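Local coordinates for DNA excision repair protein ERCC-6-like (PDB 5JNO) that acts as an ATP-dependent DNA translocase that senses tension on catenated DNA during anaphase, here represented by its N-terminal TPR fragment, at residues His11-Val16 against Ile41-Val47. Residues are numbered along the deposited sequence; the frame is centred on the assembly and turned at random.
Sequences HYLRYV and IFPNEKV
Y12 and F42 carry most of the apolar contact, the buried Y12 ring reaching from helix 6-25 into the bend formed by residues 41-47. With CG anti to the backbone N (chi1 173°), the ring is carried across to F42 while V16 stays against it. F42 CG lies over one face of the Y12 ring, and F42 CB comes within 3.6 Å of Y12 CD1; the two aromatic planes are inclined obliquely, at 43°. On the other face, toward the rim, V16 CG2 of the same helix sits 3.9 Å above the ring plane. At the start of the bend, I41 extends its CD1 methyl to H11 CB (3.7 Å) and to the edge of the Y15 ring, where Y15 CE2 is 3.9 Å away; its CG2 branch meets Y12 CB. Beyond the ring, V47 CG2 packs against V16 CG2 (4.1 Å) and lies beside Y12 OH (3.6 Å).

TPR 1, residues 12-45, takes in most of the antiparallel pair of helices 6-25 and 28-41, and this contact brings the chain leading out of helix 28-41 back onto helix 6-25. A38 of helix 28-41 touches both Y12 and V16.

Among the polar groups, the Y12 hydroxyl is hydrogen-bonded to a polar side chain of another protein's chain. The same partner protein supplies a basic side chain in a cation-pi contact with F42. N44 occupies the N-cap position of helix 45-48, whose first turn has a weak hydrogen bond from V47 N to N44 O (3.0 Å).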
loop_
_atom_site.group_PDB
_atom_site.type_symbol
_atom_site.label_atom_id
_atom_site.label_comp_id
_atom_site.label_asym_id
_atom_site.label_seq_id
_atom_site.Cartn_x
_atom_site.Cartn_y
_atom_site.Cartn_z
ATOM N N HIS B 11 -4.389 -10.519 -1.660
ATOM C CA HIS B 11 -3.381 -11.485 -2.103
ATOM C C HIS B 11 -1.968 -10.934 -1.952
ATOM O O HIS B 11 -1.094 -11.622 -1.414
ATOM C CB HIS B 11 -3.622 -11.878 -3.559
ATOM C CG HIS B 11 -4.753 -12.833 -3.736
ATOM N ND1 HIS B 11 -4.813 -14.040 -3.068
ATOM C CD2 HIS B 11 -5.857 -12.775 -4.510
ATOM C CE1 HIS B 11 -5.915 -14.676 -3.414
ATOM N NE2 HIS B 11 -6.572 -13.923 -4.280
ATOM N N TYR B 12 -1.764 -9.689 -2.399
ATOM C CA TYR B 12 -0.508 -8.989 -2.200
ATOM C C TYR B 12 -0.085 -9.002 -0.734
ATOM O O TYR B 12 1.039 -9.442 -0.406
ATOM C CB TYR B 12 -0.557 -7.577 -2.725
ATOM C CG TYR B 12 0.676 -6.773 -2.394
ATOM C CD1 TYR B 12 1.817 -6.820 -3.215
ATOM C CD2 TYR B 12 0.728 -5.977 -1.252
ATOM C CE1 TYR B 12 2.973 -6.099 -2.900
ATOM C CE2 TYR B 12 1.884 -5.259 -0.927
ATOM C CZ TYR B 12 3.006 -5.328 -1.762
ATOM O OH TYR B 12 4.133 -4.617 -1.437
ATOM N N LEU B 13 -0.987 -8.580 0.139
ATOM C CA LEU B 13 -0.670 -8.501 1.554
ATOM C C LEU B 13 -0.409 -9.865 2.224
ATOM O O LEU B 13 0.435 -9.959 3.101
ATOM C CB LEU B 13 -1.735 -7.720 2.324
ATOM C CG LEU B 13 -1.817 -6.208 2.007
ATOM C CD1 LEU B 13 -3.178 -5.626 2.406
ATOM C CD2 LEU B 13 -0.730 -5.429 2.715
ATOM N N ARG B 14 -1.139 -10.896 1.847
ATOM C CA ARG B 14 -0.948 -12.218 2.441
ATOM C C ARG B 14 0.428 -12.751 1.973
ATOM O O ARG B 14 1.180 -13.281 2.779
ATOM C CB ARG B 14 -2.105 -13.163 2.045
ATOM C CG ARG B 14 -1.981 -14.637 2.452
ATOM C CD ARG B 14 -3.133 -15.472 1.873
ATOM N NE ARG B 14 -4.451 -15.041 2.392
ATOM C CZ ARG B 14 -5.409 -14.355 1.732
ATOM N NH1 ARG B 14 -5.276 -13.988 0.444
ATOM N NH2 ARG B 14 -6.543 -14.031 2.379
ATOM N N TYR B 15 0.740 -12.564 0.688
ATOM C CA TYR B 15 2.029 -12.966 0.118
ATOM C C TYR B 15 3.205 -12.334 0.826
ATOM O O TYR B 15 4.142 -13.041 1.187
ATOM C CB TYR B 15 2.117 -12.678 -1.388
ATOM C CG TYR B 15 1.195 -13.525 -2.243
ATOM C CD1 TYR B 15 0.847 -14.837 -1.880
ATOM C CD2 TYR B 15 0.685 -13.025 -3.443
ATOM C CE1 TYR B 15 0.021 -15.611 -2.680
ATOM C CE2 TYR B 15 -0.169 -13.778 -4.235
ATOM C CZ TYR B 15 -0.489 -15.066 -3.850
ATOM O OH TYR B 15 -1.301 -15.820 -4.644
ATOM N N VAL B 16 3.153 -11.031 1.065
ATOM C CA VAL B 16 4.230 -10.352 1.793
ATOM C C VAL B 16 4.308 -10.845 3.227
ATOM O O VAL B 16 5.406 -11.084 3.713
ATOM C CB VAL B 16 4.091 -8.803 1.769
ATOM C CG1 VAL B 16 5.075 -8.103 2.706
ATOM C CG2 VAL B 16 4.294 -8.308 0.353
ATOM N N ILE B 41 1.655 -8.579 -8.596
ATOM C CA ILE B 41 0.437 -7.803 -8.342
ATOM C C ILE B 41 0.769 -6.319 -8.201
ATOM O O ILE B 41 0.119 -5.481 -8.818
ATOM C CB ILE B 41 -0.287 -8.302 -7.067
ATOM C CG1 ILE B 41 -0.665 -9.782 -7.221
ATOM C CG2 ILE B 41 -1.520 -7.438 -6.765
ATOM C CD1 ILE B 41 -1.122 -10.457 -5.954
ATOM N N PHE B 42 1.775 -5.988 -7.397
ATOM C CA PHE B 42 2.032 -4.593 -7.005
ATOM C C PHE B 42 3.537 -4.389 -6.818
ATOM O O PHE B 42 4.047 -4.422 -5.693
ATOM C CB PHE B 42 1.252 -4.278 -5.715
ATOM C CG PHE B 42 1.224 -2.816 -5.307
ATOM C CD1 PHE B 42 2.014 -1.831 -5.918
ATOM C CD2 PHE B 42 0.393 -2.429 -4.254
ATOM C CE1 PHE B 42 1.959 -0.511 -5.511
ATOM C CE2 PHE B 42 0.322 -1.097 -3.843
ATOM C CZ PHE B 42 1.110 -0.142 -4.474
ATOM N N PRO B 43 4.251 -4.153 -7.930
ATOM C CA PRO B 43 5.708 -4.047 -7.804
ATOM C C PRO B 43 6.104 -2.800 -7.004
ATOM O O PRO B 43 5.453 -1.772 -7.149
ATOM C CB PRO B 43 6.185 -3.957 -9.271
ATOM C CG PRO B 43 4.988 -3.533 -10.064
ATOM C CD PRO B 43 3.795 -4.067 -9.335
ATOM N N ASN B 44 7.121 -2.908 -6.151
ATOM C CA ASN B 44 7.649 -1.759 -5.410
ATOM C C ASN B 44 9.048 -2.025 -4.891
ATOM O O ASN B 44 9.388 -3.161 -4.590
ATOM C CB ASN B 44 6.730 -1.351 -4.233
ATOM C CG ASN B 44 6.544 -2.467 -3.201
ATOM O OD1 ASN B 44 5.744 -3.388 -3.400
ATOM N ND2 ASN B 44 7.262 -2.376 -2.087
ATOM N N GLU B 45 9.822 -0.956 -4.766
ATOM C CA GLU B 45 11.189 -0.985 -4.286
ATOM C C GLU B 45 11.422 -1.948 -3.121
ATOM O O GLU B 45 12.378 -2.722 -3.164
ATOM C CB GLU B 45 11.636 0.445 -3.909
ATOM C CG GLU B 45 12.950 0.598 -3.134
ATOM C CD GLU B 45 14.124 -0.192 -3.716
ATOM O OE1 GLU B 45 14.077 -0.611 -4.893
ATOM O OE2 GLU B 45 15.114 -0.407 -2.984
ATOM N N LYS B 46 10.564 -1.908 -2.101
ATOM C CA LYS B 46 10.786 -2.723 -0.903
ATOM C C LYS B 46 10.729 -4.236 -1.160
ATOM O O LYS B 46 11.559 -4.964 -0.629
ATOM C CB LYS B 46 9.850 -2.313 0.242
ATOM C CG LYS B 46 10.153 -0.924 0.825
ATOM C CD LYS B 46 11.610 -0.757 1.275
ATOM C CE LYS B 46 11.800 0.444 2.191
ATOM N NZ LYS B 46 11.389 0.165 3.595
ATOM N N VAL B 47 9.798 -4.681 -2.002
ATOM C CA VAL B 47 9.656 -6.079 -2.344
ATOM C C VAL B 47 10.774 -6.509 -3.290
ATOM O O VAL B 47 11.435 -7.509 -3.026
ATOM C CB VAL B 47 8.282 -6.390 -2.957
ATOM C CG1 VAL B 47 8.292 -7.689 -3.768
ATOM C CG2 VAL B 47 7.246 -6.467 -1.853
#